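PDB 4XSR: Alr3699 protein, which belongs to the GT-B class of glycosyltransferase-family proteins, built from two Rossmann-like domains, and holds uridine-5'-diphosphate-glucose in the cleft between them. Local coordinates for residues L122-H127 / S152-N157; K176-G181 / V371-Q376; N180-N185 / E294-V299. All blocks are in the same frame, centred on the assembly; numbering follows the deposited sequence.

Contact 1 of 3, residues L122-H127 / S152-N157; sequences LVYHLH and SLVIAN. With UPG (uridine-5'-diphosphate-glucose), chain J.
S152 enters the pairing through its backbone N, which donates to L122 O at 2.8 Å. A water bridges the same two residues again, accepting from L122 N and lying 2.5 Å from S152 OG. Beyond this point strands 122-126 and 153-156 run parallel, adjoining strands of a Rossmann-like sheet connected as a beta-alpha-beta unit through helix 137-150. L153 O takes an almost straight bond from Y124 N at 3.0 Å, while its side chain lies against V123. On the other face, V154 CG1 meets Y124 CD2, the two side chains running side by side, and also touches L126 CD2 at 4.0 Å. I155 is gripped at both ends of its backbone: its N gives to Y124 O, and its O receives L126 N at 2.8 Å. Its CG2 sits over one face of the H125 imidazole, 3.7 Å from the ring centroid and 18° off the normal, a CH-pi contact with a ring whose ND1 is bonded to Y101 OH. N157 closes the series where the strands end. With CG between its backbone N and carbonyl carbon (chi1 60°), its ND2 reaches O6' of uridine-5'-diphosphate-glucose at 2.9 Å in a bond of 171°. H127 ND1 meets that hydroxyl too, at the edge of its ring, and S161 OG holds N157 OD1, which fixes how the amide is turned. Strands 99-102 and 175-177 flank the pair, helix 105-118 covers L122 and Y124, and helix 159-167 packs on L126, V154 and A156.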
loop_
_atom_site.group_PDB
_atom_site.type_symbol
_atom_site.label_atom_id
_atom_site.label_comp_id
_atom_site.label_asym_id
_atom_site.label_seq_id
_atom_site.Cartn_x
_atom_site.Cartn_y
_atom_site.Cartn_z
ATOM N N LEU B 122 6.691 -12.207 10.864
ATOM C CA LEU B 122 5.278 -11.950 10.900
ATOM C C LEU B 122 4.539 -13.242 11.212
ATOM O O LEU B 122 4.839 -14.298 10.616
ATOM C CB LEU B 122 4.830 -11.507 9.535
ATOM C CG LEU B 122 3.334 -11.323 9.378
ATOM C CD1 LEU B 122 2.852 -10.087 10.109
ATOM C CD2 LEU B 122 3.032 -11.183 7.907
ATOM N N VAL B 123 3.553 -13.127 12.110
ATOM C CA VAL B 123 2.554 -14.166 12.351
ATOM C C VAL B 123 1.193 -13.677 11.930
ATOM O O VAL B 123 0.831 -12.551 12.184
ATOM C CB VAL B 123 2.515 -14.567 13.845
ATOM C CG1 VAL B 123 1.349 -15.493 14.120
ATOM C CG2 VAL B 123 3.822 -15.247 14.269
ATOM N N TYR B 124 0.428 -14.544 11.297
ATOM C CA TYR B 124 -0.936 -14.248 10.925
ATOM C C TYR B 124 -1.885 -15.158 11.737
ATOM O O TYR B 124 -1.794 -16.380 11.660
ATOM C CB TYR B 124 -1.124 -14.550 9.437
ATOM C CG TYR B 124 -2.524 -14.310 8.863
ATOM C CD1 TYR B 124 -3.329 -13.238 9.274
ATOM C CD2 TYR B 124 -2.999 -15.110 7.855
ATOM C CE1 TYR B 124 -4.599 -13.030 8.705
ATOM C CE2 TYR B 124 -4.253 -14.913 7.295
ATOM C CZ TYR B 124 -5.037 -13.880 7.712
ATOM O OH TYR B 124 -6.235 -13.708 7.088
ATOM N N HIS B 125 -2.801 -14.553 12.497
ATOM C CA HIS B 125 -3.779 -15.294 13.265
ATOM C C HIS B 125 -5.057 -15.171 12.499
ATOM O O HIS B 125 -5.593 -14.079 12.339
ATOM C CB HIS B 125 -3.929 -14.757 14.669
ATOM C CG HIS B 125 -4.605 -15.717 15.608
ATOM N ND1 HIS B 125 -4.075 -16.056 16.840
ATOM C CD2 HIS B 125 -5.750 -16.433 15.474
ATOM C CE1 HIS B 125 -4.872 -16.934 17.424
ATOM N NE2 HIS B 125 -5.896 -17.177 16.620
ATOM N N LEU B 126 -5.534 -16.320 12.023
ATOM C CA LEU B 126 -6.566 -16.396 11.047
ATOM C C LEU B 126 -7.859 -16.757 11.772
ATOM O O LEU B 126 -8.002 -17.872 12.292
ATOM C CB LEU B 126 -6.166 -17.446 10.046
ATOM C CG LEU B 126 -7.170 -17.801 8.987
ATOM C CD1 LEU B 126 -7.601 -16.602 8.170
ATOM C CD2 LEU B 126 -6.573 -18.878 8.090
ATOM N N HIS B 127 -8.759 -15.775 11.855
ATOM C CA HIS B 127 -10.047 -15.911 12.531
ATOM C C HIS B 127 -11.153 -16.065 11.526
ATOM O O HIS B 127 -12.296 -16.201 11.898
ATOM C CB HIS B 127 -10.341 -14.670 13.400
ATOM C CG HIS B 127 -9.389 -14.486 14.536
ATOM N ND1 HIS B 127 -9.486 -15.201 15.713
ATOM C CD2 HIS B 127 -8.334 -13.656 14.691
ATOM C CE1 HIS B 127 -8.526 -14.827 16.542
ATOM N NE2 HIS B 127 -7.807 -13.895 15.939
ATOM N N SER B 152 5.638 -16.272 8.733
ATOM C CA SER B 152 6.384 -17.448 9.186
ATOM C C SER B 152 5.446 -18.496 9.778
ATOM O O SER B 152 5.848 -19.635 9.998
ATOM C CB SER B 152 7.371 -17.074 10.286
ATOM O OG SER B 152 8.066 -15.898 9.957
ATOM N N LEU B 153 4.210 -18.093 10.075
ATOM C CA LEU B 153 3.247 -18.970 10.707
ATOM C C LEU B 153 1.856 -18.403 10.559
ATOM O O LEU B 153 1.653 -17.193 10.676
ATOM C CB LEU B 153 3.581 -19.068 12.181
ATOM C CG LEU B 153 2.564 -19.781 13.070
ATOM C CD1 LEU B 153 2.684 -21.303 12.980
ATOM C CD2 LEU B 153 2.764 -19.309 14.500
ATOM N N VAL B 154 0.920 -19.292 10.253
ATOM C CA VAL B 154 -0.507 -19.007 10.225
ATOM C C VAL B 154 -1.223 -19.822 11.326
ATOM O O VAL B 154 -1.378 -21.044 11.204
ATOM C CB VAL B 154 -1.117 -19.362 8.877
ATOM C CG1 VAL B 154 -2.619 -19.044 8.870
ATOM C CG2 VAL B 154 -0.391 -18.604 7.762
ATOM N N ILE B 155 -1.607 -19.148 12.413
ATOM C CA ILE B 155 -2.349 -19.779 13.496
ATOM C C ILE B 155 -3.793 -19.700 13.089
ATOM O O ILE B 155 -4.311 -18.624 12.960
ATOM C CB ILE B 155 -2.168 -19.029 14.819
ATOM C CG1 ILE B 155 -0.765 -19.188 15.312
ATOM C CG2 ILE B 155 -3.095 -19.582 15.899
ATOM C CD1 ILE B 155 -0.446 -18.235 16.438
ATOM N N ALA B 156 -4.429 -20.830 12.839
ATOM C CA ALA B 156 -5.861 -20.836 12.517
ATOM C C ALA B 156 -6.719 -21.165 13.767
ATOM O O ALA B 156 -6.276 -21.918 14.639
ATOM C CB ALA B 156 -6.154 -21.838 11.438
ATOM N N ASN B 157 -7.942 -20.634 13.810
ATOM C CA ASN B 157 -8.766 -20.754 15.005
ATOM C C ASN B 157 -9.509 -22.092 15.053
ATOM O O ASN B 157 -10.056 -22.459 16.077
ATOM C CB ASN B 157 -9.717 -19.561 15.178
ATOM C CG ASN B 157 -10.687 -19.373 14.028
ATOM O OD1 ASN B 157 -10.673 -20.106 13.038
ATOM N ND2 ASN B 157 -11.574 -18.364 14.171
HETATM N N1 UPG J . -20.355 -10.540 22.567
HETATM C C2 UPG J . -20.370 -9.495 23.500
HETATM N N3 UPG J . -21.434 -8.705 23.555
HETATM C C4 UPG J . -22.487 -8.883 22.761
HETATM C C5 UPG J . -22.505 -9.938 21.841
HETATM C C6 UPG J . -21.400 -10.754 21.755
HETATM O O2 UPG J . -19.397 -9.271 24.278
HETATM O O4 UPG J . -23.474 -8.100 22.857
HETATM C C1C UPG J . -19.198 -11.421 22.463
HETATM C C2C UPG J . -19.527 -12.892 22.692
HETATM O O2C UPG J . -19.533 -13.188 24.105
HETATM C C3C UPG J . -18.400 -13.531 21.883
HETATM C C4C UPG J . -18.131 -12.556 20.719
HETATM O O4C UPG J . -18.730 -11.336 21.112
HETATM O O3C UPG J . -17.240 -13.615 22.714
HETATM C C5C UPG J . -18.718 -12.943 19.355
HETATM O O5C UPG J . -17.932 -14.057 18.932
HETATM P PA UPG J . -18.034 -14.716 17.492
HETATM O O1A UPG J . -17.291 -16.010 17.577
HETATM O O2A UPG J . -19.396 -14.610 16.905
HETATM O O3A UPG J . -16.968 -13.677 16.768
HETATM P PB UPG J . -16.941 -13.094 15.246
HETATM O O1B UPG J . -17.203 -11.646 15.443
HETATM O O2B UPG J . -17.826 -13.781 14.280
HETATM O O3B UPG J . -15.345 -13.285 15.029
HETATM C "C1'" UPG J . -14.535 -14.172 14.233
HETATM C "C2'" UPG J . -15.165 -15.418 13.654
HETATM C "C3'" UPG J . -15.696 -16.378 14.750
HETATM C "C4'" UPG J . -14.555 -16.732 15.711
HETATM C "C5'" UPG J . -13.843 -15.456 16.123
HETATM C "C6'" UPG J . -12.656 -15.671 17.011
HETATM O "O2'" UPG J . -16.099 -15.062 12.634
HETATM O "O3'" UPG J . -16.195 -17.569 14.114
HETATM O "O4'" UPG J . -15.017 -17.365 16.914
HETATM O "O5'" UPG J . -13.425 -14.686 15.001
HETATM O "O6'" UPG J . -11.775 -16.624 16.456
HETATM O O HOH W 1 7.716 -13.777 8.651
#

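Contact 2 of 3, residues K176-G181 / V371-Q376; sequences KVIYNG and VTINQQ. With UPG (uridine-5'-diphosphate-glucose), chain J.
Q376 OE1 accepts a hydrogen bond of 2.7 Å from a water, and that water in turn accepts from Y179 N at 2.9 Å. This relay ties the last helix of the chain, 370-382, to the segment that leaves edge strand 175-177 of the first Rossmann-like sheet. It is a worked example of a GT-B hallmark: the chain, having built the second domain, crosses back so that its C-terminal helix packs on the first. Apart from the water, the contact is apolar and turns on I373, two of whose methyls, CG2 and CD1, rest on one carbonyl oxygen. CG2 of I373, anti to its own backbone N (CG1 at chi1 -62°), presses on Y179 O at 3.2 Å, a tight approach for a methyl group. Its CD1 folds round to the same Y179 O at 3.4 Å. The chain then passes close under the helix at G181, where the absence of a side chain lets I373 CG1 settle 3.7 Å from G181 CA. On the strand side, the side chains of I178 and I373 pass one another head to tail, their CG2 methyls 3.8 Å apart. The CD1 end of I178 continues along the helix to Q376 O, which also accepts from T380 OG1, and I178 goes on to touch I377 and T380. The Y179 ring leads away from this helix. It meets F368 edge-to-face, and its OH is bonded to E320 OE2. Even so, its CB keeps a hold on the helix, lying 4.1 Å from I373 CD1.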
loop_
_atom_site.group_PDB
_atom_site.type_symbol
_atom_site.label_atom_id
_atom_site.label_comp_id
_atom_site.label_asym_id
_atom_site.label_seq_id
_atom_site.Cartn_x
_atom_site.Cartn_y
_atom_site.Cartn_z
ATOM N N LYS B 176 -0.983 -24.030 11.944
ATOM C CA LYS B 176 -1.188 -24.702 13.215
ATOM C C LYS B 176 -2.564 -24.238 13.724
ATOM O O LYS B 176 -2.883 -23.039 13.685
ATOM C CB LYS B 176 -0.130 -24.269 14.209
ATOM C CG LYS B 176 -0.111 -25.116 15.462
ATOM C CD LYS B 176 0.952 -24.606 16.420
ATOM C CE LYS B 176 0.951 -25.330 17.763
ATOM N NZ LYS B 176 0.729 -26.791 17.622
ATOM N N VAL B 177 -3.375 -25.179 14.192
ATOM C CA VAL B 177 -4.671 -24.844 14.775
ATOM C C VAL B 177 -4.536 -24.620 16.266
ATOM O O VAL B 177 -3.975 -25.438 16.987
ATOM C CB VAL B 177 -5.682 -25.946 14.535
ATOM C CG1 VAL B 177 -6.971 -25.614 15.260
ATOM C CG2 VAL B 177 -5.978 -26.061 13.045
ATOM N N ILE B 178 -5.012 -23.471 16.721
ATOM C CA ILE B 178 -5.037 -23.150 18.141
ATOM C C ILE B 178 -6.383 -22.469 18.373
ATOM O O ILE B 178 -6.634 -21.372 17.851
ATOM C CB ILE B 178 -3.929 -22.213 18.564
ATOM C CG1 ILE B 178 -2.559 -22.837 18.293
ATOM C CG2 ILE B 178 -4.078 -21.878 20.046
ATOM C CD1 ILE B 178 -1.388 -22.015 18.807
ATOM N N TYR B 179 -7.246 -23.148 19.138
ATOM C CA TYR B 179 -8.593 -22.683 19.450
ATOM C C TYR B 179 -8.572 -21.398 20.294
ATOM O O TYR B 179 -7.545 -21.071 20.922
ATOM C CB TYR B 179 -9.332 -23.818 20.195
ATOM C CG TYR B 179 -9.657 -25.052 19.343
ATOM C CD1 TYR B 179 -10.265 -24.900 18.134
ATOM C CD2 TYR B 179 -9.388 -26.364 19.783
ATOM C CE1 TYR B 179 -10.582 -25.976 17.339
ATOM C CE2 TYR B 179 -9.724 -27.477 18.982
ATOM C CZ TYR B 179 -10.324 -27.266 17.749
ATOM O OH TYR B 179 -10.707 -28.283 16.852
ATOM N N ASN B 180 -9.688 -20.666 20.336
ATOM C CA ASN B 180 -9.796 -19.567 21.304
ATOM C C ASN B 180 -9.791 -20.104 22.735
ATOM O O ASN B 180 -10.352 -21.161 23.016
ATOM C CB ASN B 180 -11.076 -18.783 21.169
ATOM C CG ASN B 180 -11.218 -18.051 19.854
ATOM O OD1 ASN B 180 -10.595 -18.366 18.823
ATOM N ND2 ASN B 180 -12.106 -17.081 19.874
ATOM N N GLY B 181 -9.162 -19.362 23.628
ATOM C CA GLY B 181 -9.154 -19.701 25.022
ATOM C C GLY B 181 -10.106 -18.832 25.837
ATOM O O GLY B 181 -10.421 -17.693 25.443
ATOM N N VAL B 371 -5.680 -21.160 29.915
ATOM C CA VAL B 371 -4.346 -21.564 30.419
ATOM C C VAL B 371 -3.669 -22.501 29.424
ATOM O O VAL B 371 -2.519 -22.309 29.123
ATOM C CB VAL B 371 -4.394 -22.200 31.852
ATOM C CG1 VAL B 371 -3.067 -22.837 32.230
ATOM C CG2 VAL B 371 -4.751 -21.147 32.903
ATOM N N THR B 372 -4.379 -23.507 28.915
ATOM C CA THR B 372 -3.790 -24.458 27.948
ATOM C C THR B 372 -3.474 -23.664 26.710
ATOM O O THR B 372 -2.433 -23.838 26.126
ATOM C CB THR B 372 -4.752 -25.579 27.454
ATOM O OG1 THR B 372 -5.600 -26.005 28.492
ATOM C CG2 THR B 372 -3.991 -26.766 26.935
ATOM N N ILE B 373 -4.401 -22.796 26.317
ATOM C CA ILE B 373 -4.332 -22.135 25.025
ATOM C C ILE B 373 -3.197 -21.133 25.033
ATOM O O ILE B 373 -2.479 -21.048 24.072
ATOM C CB ILE B 373 -5.662 -21.477 24.637
ATOM C CG1 ILE B 373 -6.785 -22.523 24.512
ATOM C CG2 ILE B 373 -5.531 -20.733 23.327
ATOM C CD1 ILE B 373 -6.713 -23.421 23.306
ATOM N N ASN B 374 -3.002 -20.418 26.137
ATOM C CA ASN B 374 -1.867 -19.530 26.240
ATOM C C ASN B 374 -0.580 -20.308 26.147
ATOM O O ASN B 374 0.405 -19.842 25.569
ATOM C CB ASN B 374 -1.917 -18.705 27.520
ATOM C CG ASN B 374 -2.909 -17.558 27.423
ATOM O OD1 ASN B 374 -3.459 -17.280 26.348
ATOM N ND2 ASN B 374 -3.192 -16.920 28.553
ATOM N N GLN B 375 -0.600 -21.522 26.668
ATOM C CA GLN B 375 0.577 -22.361 26.625
ATOM C C GLN B 375 0.905 -22.839 25.210
ATOM O O GLN B 375 2.063 -22.831 24.832
ATOM C CB GLN B 375 0.403 -23.542 27.548
ATOM C CG GLN B 375 1.678 -24.311 27.787
ATOM C CD GLN B 375 1.397 -25.592 28.528
ATOM O OE1 GLN B 375 0.378 -25.710 29.228
ATOM N NE2 GLN B 375 2.282 -26.570 28.371
ATOM N N GLN B 376 -0.102 -23.247 24.446
ATOM C CA GLN B 376 0.069 -23.629 23.046
ATOM C C GLN B 376 0.621 -22.458 22.218
ATOM O O GLN B 376 1.480 -22.640 21.373
ATOM C CB GLN B 376 -1.263 -24.090 22.441
ATOM C CG GLN B 376 -1.780 -25.382 23.010
ATOM C CD GLN B 376 -3.231 -25.646 22.623
ATOM O OE1 GLN B 376 -3.651 -25.469 21.488
ATOM N NE2 GLN B 376 -4.007 -26.067 23.598
HETATM N N1 UPG J . -20.355 -10.540 22.567
HETATM C C2 UPG J . -20.370 -9.495 23.500
HETATM N N3 UPG J . -21.434 -8.705 23.555
HETATM C C4 UPG J . -22.487 -8.883 22.761
HETATM C C5 UPG J . -22.505 -9.938 21.841
HETATM C C6 UPG J . -21.400 -10.754 21.755
HETATM O O2 UPG J . -19.397 -9.271 24.278
HETATM O O4 UPG J . -23.474 -8.100 22.857
HETATM C C1C UPG J . -19.198 -11.421 22.463
HETATM C C2C UPG J . -19.527 -12.892 22.692
HETATM O O2C UPG J . -19.533 -13.188 24.105
HETATM C C3C UPG J . -18.400 -13.531 21.883
HETATM C C4C UPG J . -18.131 -12.556 20.719
HETATM O O4C UPG J . -18.730 -11.336 21.112
HETATM O O3C UPG J . -17.240 -13.615 22.714
HETATM C C5C UPG J . -18.718 -12.943 19.355
HETATM O O5C UPG J . -17.932 -14.057 18.932
HETATM P PA UPG J . -18.034 -14.716 17.492
HETATM O O1A UPG J . -17.291 -16.010 17.577
HETATM O O2A UPG J . -19.396 -14.610 16.905
HETATM O O3A UPG J . -16.968 -13.677 16.768
HETATM P PB UPG J . -16.941 -13.094 15.246
HETATM O O1B UPG J . -17.203 -11.646 15.443
HETATM O O2B UPG J . -17.826 -13.781 14.280
HETATM O O3B UPG J . -15.345 -13.285 15.029
HETATM C "C1'" UPG J . -14.535 -14.172 14.233
HETATM C "C2'" UPG J . -15.165 -15.418 13.654
HETATM C "C3'" UPG J . -15.696 -16.378 14.750
HETATM C "C4'" UPG J . -14.555 -16.732 15.711
HETATM C "C5'" UPG J . -13.843 -15.456 16.123
HETATM C "C6'" UPG J . -12.656 -15.671 17.011
HETATM O "O2'" UPG J . -16.099 -15.062 12.634
HETATM O "O3'" UPG J . -16.195 -17.569 14.114
HETATM O "O4'" UPG J . -15.017 -17.365 16.914
HETATM O "O5'" UPG J . -13.425 -14.686 15.001
HETATM O "O6'" UPG J . -11.775 -16.624 16.456
HETATM O O HOH W 2 -6.109 -25.520 20.407
#

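Contact 3 of 3, residues N180-N185 / E294-V299; sequences NGFDIN and EPFGRV. With UPG (uridine-5'-diphosphate-glucose), chain J.
N180 and F296 lie flat against each other, amide and ring planes 19° apart, with N180 CB 3.7 Å from F296 CE2. F296 reaches that place because its CG stands anti to the backbone N (chi1 177°), which extends the ring from the loop toward 180-185 and turns its edge to O4' of uridine-5'-diphosphate-glucose. A second layer forms beside the first: F182 CE2 sits over the centre of the R298 guanidinium, 3.9 Å from R298 CZ, with the two flat groups inclined rather than parallel. F182 also meets F296 ring edge to ring edge, CZ to CE2 at 4.2 Å. The arginine chain bends at chi3 (73°), which brings R298 NE within 2.8 Å of ligand O3C. NH1 and NH2 each donate to a water, and both waters adjoin G181 O, so the guanidinium is engaged on its polar edges as well as on a face. The backbone turns through G297, the N-cap of helix 298-305, and offers consecutive amides to the ligand: F296 N to O3', G297 N to O4' at 3.0 Å, and R298 N to the phosphate oxygen O1A at 2.9 Å. E294 OE2 also receives O3' in a very short bond and forms a salt bridge with K219. Taken together, the helix N-terminus directed at a phosphate would probably favour its negative charge, the guanidinium holds the ribose O3C, and E294 OE2 and the amides of F296 and G297 hold the O3' and O4' hydroxyls.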
loop_
_atom_site.group_PDB
_atom_site.type_symbol
_atom_site.label_atom_id
_atom_site.label_comp_id
_atom_site.label_asym_id
_atom_site.label_seq_id
_atom_site.Cartn_x
_atom_site.Cartn_y
_atom_site.Cartn_z
ATOM N N ASN B 180 -9.688 -20.666 20.336
ATOM C CA ASN B 180 -9.796 -19.567 21.304
ATOM C C ASN B 180 -9.791 -20.104 22.735
ATOM O O ASN B 180 -10.352 -21.161 23.016
ATOM C CB ASN B 180 -11.076 -18.783 21.169
ATOM C CG ASN B 180 -11.218 -18.051 19.854
ATOM O OD1 ASN B 180 -10.595 -18.366 18.823
ATOM N ND2 ASN B 180 -12.106 -17.081 19.874
ATOM N N GLY B 181 -9.162 -19.362 23.628
ATOM C CA GLY B 181 -9.154 -19.701 25.022
ATOM C C GLY B 181 -10.106 -18.832 25.837
ATOM O O GLY B 181 -10.421 -17.693 25.443
ATOM N N PHE B 182 -10.549 -19.365 26.982
ATOM C CA PHE B 182 -11.455 -18.642 27.881
ATOM C C PHE B 182 -11.093 -18.775 29.348
ATOM O O PHE B 182 -10.575 -19.804 29.767
ATOM C CB PHE B 182 -12.861 -19.130 27.682
ATOM C CG PHE B 182 -13.335 -19.049 26.271
ATOM C CD1 PHE B 182 -12.914 -19.986 25.336
ATOM C CD2 PHE B 182 -14.212 -18.037 25.872
ATOM C CE1 PHE B 182 -13.364 -19.921 24.035
ATOM C CE2 PHE B 182 -14.665 -17.959 24.569
ATOM C CZ PHE B 182 -14.241 -18.905 23.644
ATOM N N ASP B 183 -11.353 -17.717 30.105
ATOM C CA ASP B 183 -11.138 -17.690 31.563
ATOM C C ASP B 183 -12.328 -18.400 32.212
ATOM O O ASP B 183 -13.426 -17.855 32.281
ATOM C CB ASP B 183 -11.000 -16.254 32.086
ATOM C CG ASP B 183 -10.688 -16.187 33.590
ATOM O OD1 ASP B 183 -10.707 -17.238 34.283
ATOM O OD2 ASP B 183 -10.429 -15.061 34.084
ATOM N N ILE B 184 -12.092 -19.634 32.638
ATOM C CA ILE B 184 -13.134 -20.524 33.147
ATOM C C ILE B 184 -13.895 -19.919 34.333
ATOM O O ILE B 184 -15.097 -20.148 34.493
ATOM C CB ILE B 184 -12.519 -21.871 33.586
ATOM C CG1 ILE B 184 -11.974 -22.615 32.372
ATOM C CG2 ILE B 184 -13.545 -22.732 34.301
ATOM C CD1 ILE B 184 -12.970 -22.746 31.245
ATOM N N ASN B 185 -13.193 -19.136 35.142
ATOM C CA ASN B 185 -13.794 -18.550 36.339
ATOM C C ASN B 185 -14.873 -17.493 36.058
ATOM O O ASN B 185 -15.735 -17.255 36.897
ATOM C CB ASN B 185 -12.695 -18.019 37.285
ATOM C CG ASN B 185 -11.876 -19.154 37.936
ATOM O OD1 ASN B 185 -12.151 -20.359 37.752
ATOM N ND2 ASN B 185 -10.863 -18.768 38.703
ATOM N N GLU B 294 -19.382 -20.913 10.209
ATOM C CA GLU B 294 -18.750 -20.223 11.312
ATOM C C GLU B 294 -17.299 -20.681 11.485
ATOM O O GLU B 294 -17.013 -21.872 11.577
ATOM C CB GLU B 294 -19.539 -20.466 12.608
ATOM C CG GLU B 294 -19.087 -19.633 13.815
ATOM C CD GLU B 294 -19.511 -18.182 13.647
ATOM O OE1 GLU B 294 -20.710 -17.958 13.317
ATOM O OE2 GLU B 294 -18.642 -17.282 13.776
ATOM N N PRO B 295 -16.363 -19.765 11.527
ATOM C CA PRO B 295 -14.982 -20.186 11.684
ATOM C C PRO B 295 -14.680 -20.885 12.990
ATOM O O PRO B 295 -14.022 -21.880 12.964
ATOM C CB PRO B 295 -14.217 -18.882 11.571
ATOM C CG PRO B 295 -15.033 -18.087 10.664
ATOM C CD PRO B 295 -16.448 -18.411 10.980
ATOM N N PHE B 296 -15.172 -20.382 14.103
ATOM C CA PHE B 296 -15.001 -21.032 15.372
ATOM C C PHE B 296 -16.293 -20.996 16.141
ATOM O O PHE B 296 -16.925 -21.994 16.288
ATOM C CB PHE B 296 -13.895 -20.379 16.144
ATOM C CG PHE B 296 -13.690 -20.933 17.501
ATOM C CD1 PHE B 296 -13.063 -22.127 17.685
ATOM C CD2 PHE B 296 -14.097 -20.235 18.594
ATOM C CE1 PHE B 296 -12.854 -22.617 18.936
ATOM C CE2 PHE B 296 -13.894 -20.711 19.839
ATOM C CZ PHE B 296 -13.269 -21.905 20.017
ATOM N N GLY B 297 -16.703 -19.818 16.567
ATOM C CA GLY B 297 -17.931 -19.608 17.286
ATOM C C GLY B 297 -17.781 -19.531 18.782
ATOM O O GLY B 297 -18.039 -20.472 19.474
ATOM N N ARG B 298 -17.395 -18.364 19.260
ATOM C CA ARG B 298 -17.132 -18.122 20.656
ATOM C C ARG B 298 -18.351 -18.323 21.520
ATOM O O ARG B 298 -18.255 -18.832 22.580
ATOM C CB ARG B 298 -16.623 -16.709 20.860
ATOM C CG ARG B 298 -15.179 -16.482 20.514
ATOM C CD ARG B 298 -14.793 -15.029 20.580
ATOM N NE ARG B 298 -14.701 -14.558 21.937
ATOM C CZ ARG B 298 -13.654 -14.719 22.705
ATOM N NH1 ARG B 298 -12.602 -15.334 22.260
ATOM N NH2 ARG B 298 -13.662 -14.261 23.915
ATOM N N VAL B 299 -19.500 -17.922 21.034
ATOM C CA VAL B 299 -20.700 -17.978 21.809
ATOM C C VAL B 299 -20.994 -19.400 22.191
ATOM O O VAL B 299 -21.473 -19.662 23.267
ATOM C CB VAL B 299 -21.876 -17.379 21.067
ATOM C CG1 VAL B 299 -21.673 -15.903 20.921
ATOM C CG2 VAL B 299 -22.013 -18.013 19.713
HETATM N N1 UPG J . -20.355 -10.540 22.567
HETATM C C2 UPG J . -20.370 -9.495 23.500
HETATM N N3 UPG J . -21.434 -8.705 23.555
HETATM C C4 UPG J . -22.487 -8.883 22.761
HETATM C C5 UPG J . -22.505 -9.938 21.841
HETATM C C6 UPG J . -21.400 -10.754 21.755
HETATM O O2 UPG J . -19.397 -9.271 24.278
HETATM O O4 UPG J . -23.474 -8.100 22.857
HETATM C C1C UPG J . -19.198 -11.421 22.463
HETATM C C2C UPG J . -19.527 -12.892 22.692
HETATM O O2C UPG J . -19.533 -13.188 24.105
HETATM C C3C UPG J . -18.400 -13.531 21.883
HETATM C C4C UPG J . -18.131 -12.556 20.719
HETATM O O4C UPG J . -18.730 -11.336 21.112
HETATM O O3C UPG J . -17.240 -13.615 22.714
HETATM C C5C UPG J . -18.718 -12.943 19.355
HETATM O O5C UPG J . -17.932 -14.057 18.932
HETATM P PA UPG J . -18.034 -14.716 17.492
HETATM O O1A UPG J . -17.291 -16.010 17.577
HETATM O O2A UPG J . -19.396 -14.610 16.905
HETATM O O3A UPG J . -16.968 -13.677 16.768
HETATM P PB UPG J . -16.941 -13.094 15.246
HETATM O O1B UPG J . -17.203 -11.646 15.443
HETATM O O2B UPG J . -17.826 -13.781 14.280
HETATM O O3B UPG J . -15.345 -13.285 15.029
HETATM C "C1'" UPG J . -14.535 -14.172 14.233
HETATM C "C2'" UPG J . -15.165 -15.418 13.654
HETATM C "C3'" UPG J . -15.696 -16.378 14.750
HETATM C "C4'" UPG J . -14.555 -16.732 15.711
HETATM C "C5'" UPG J . -13.843 -15.456 16.123
HETATM C "C6'" UPG J . -12.656 -15.671 17.011
HETATM O "O2'" UPG J . -16.099 -15.062 12.634
HETATM O "O3'" UPG J . -16.195 -17.569 14.114
HETATM O "O4'" UPG J . -15.017 -17.365 16.914
HETATM O "O5'" UPG J . -13.425 -14.686 15.001
HETATM O "O6'" UPG J . -11.775 -16.624 16.456
HETATM O O HOH W 3 -9.998 -15.721 23.535
HETATM O O HOH W 4 -12.053 -15.435 26.052
#

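The three contacts follow the route of the chain through a two-domain fold. Contact 1 closes first, within the first parallel sheet. Contacts 2 and 3 then start from one continuous segment and share N180 and G181, with centres about 11 Å apart. Contacts 1 and 2, about 12 Å apart between centres, are joined inside the sheet by probable backbone bonds of A156 to K176 and I178, because strands 151-156 and 175-177 are neighbours. Contacts 1 and 3 lie about 17 Å apart, yet N157 packs on P295 and F296. All three touch uridine-5'-diphosphate-glucose, so the end of the first sheet, the loop after strand 175-177 and the start of helix 298-305 meet at one cleft.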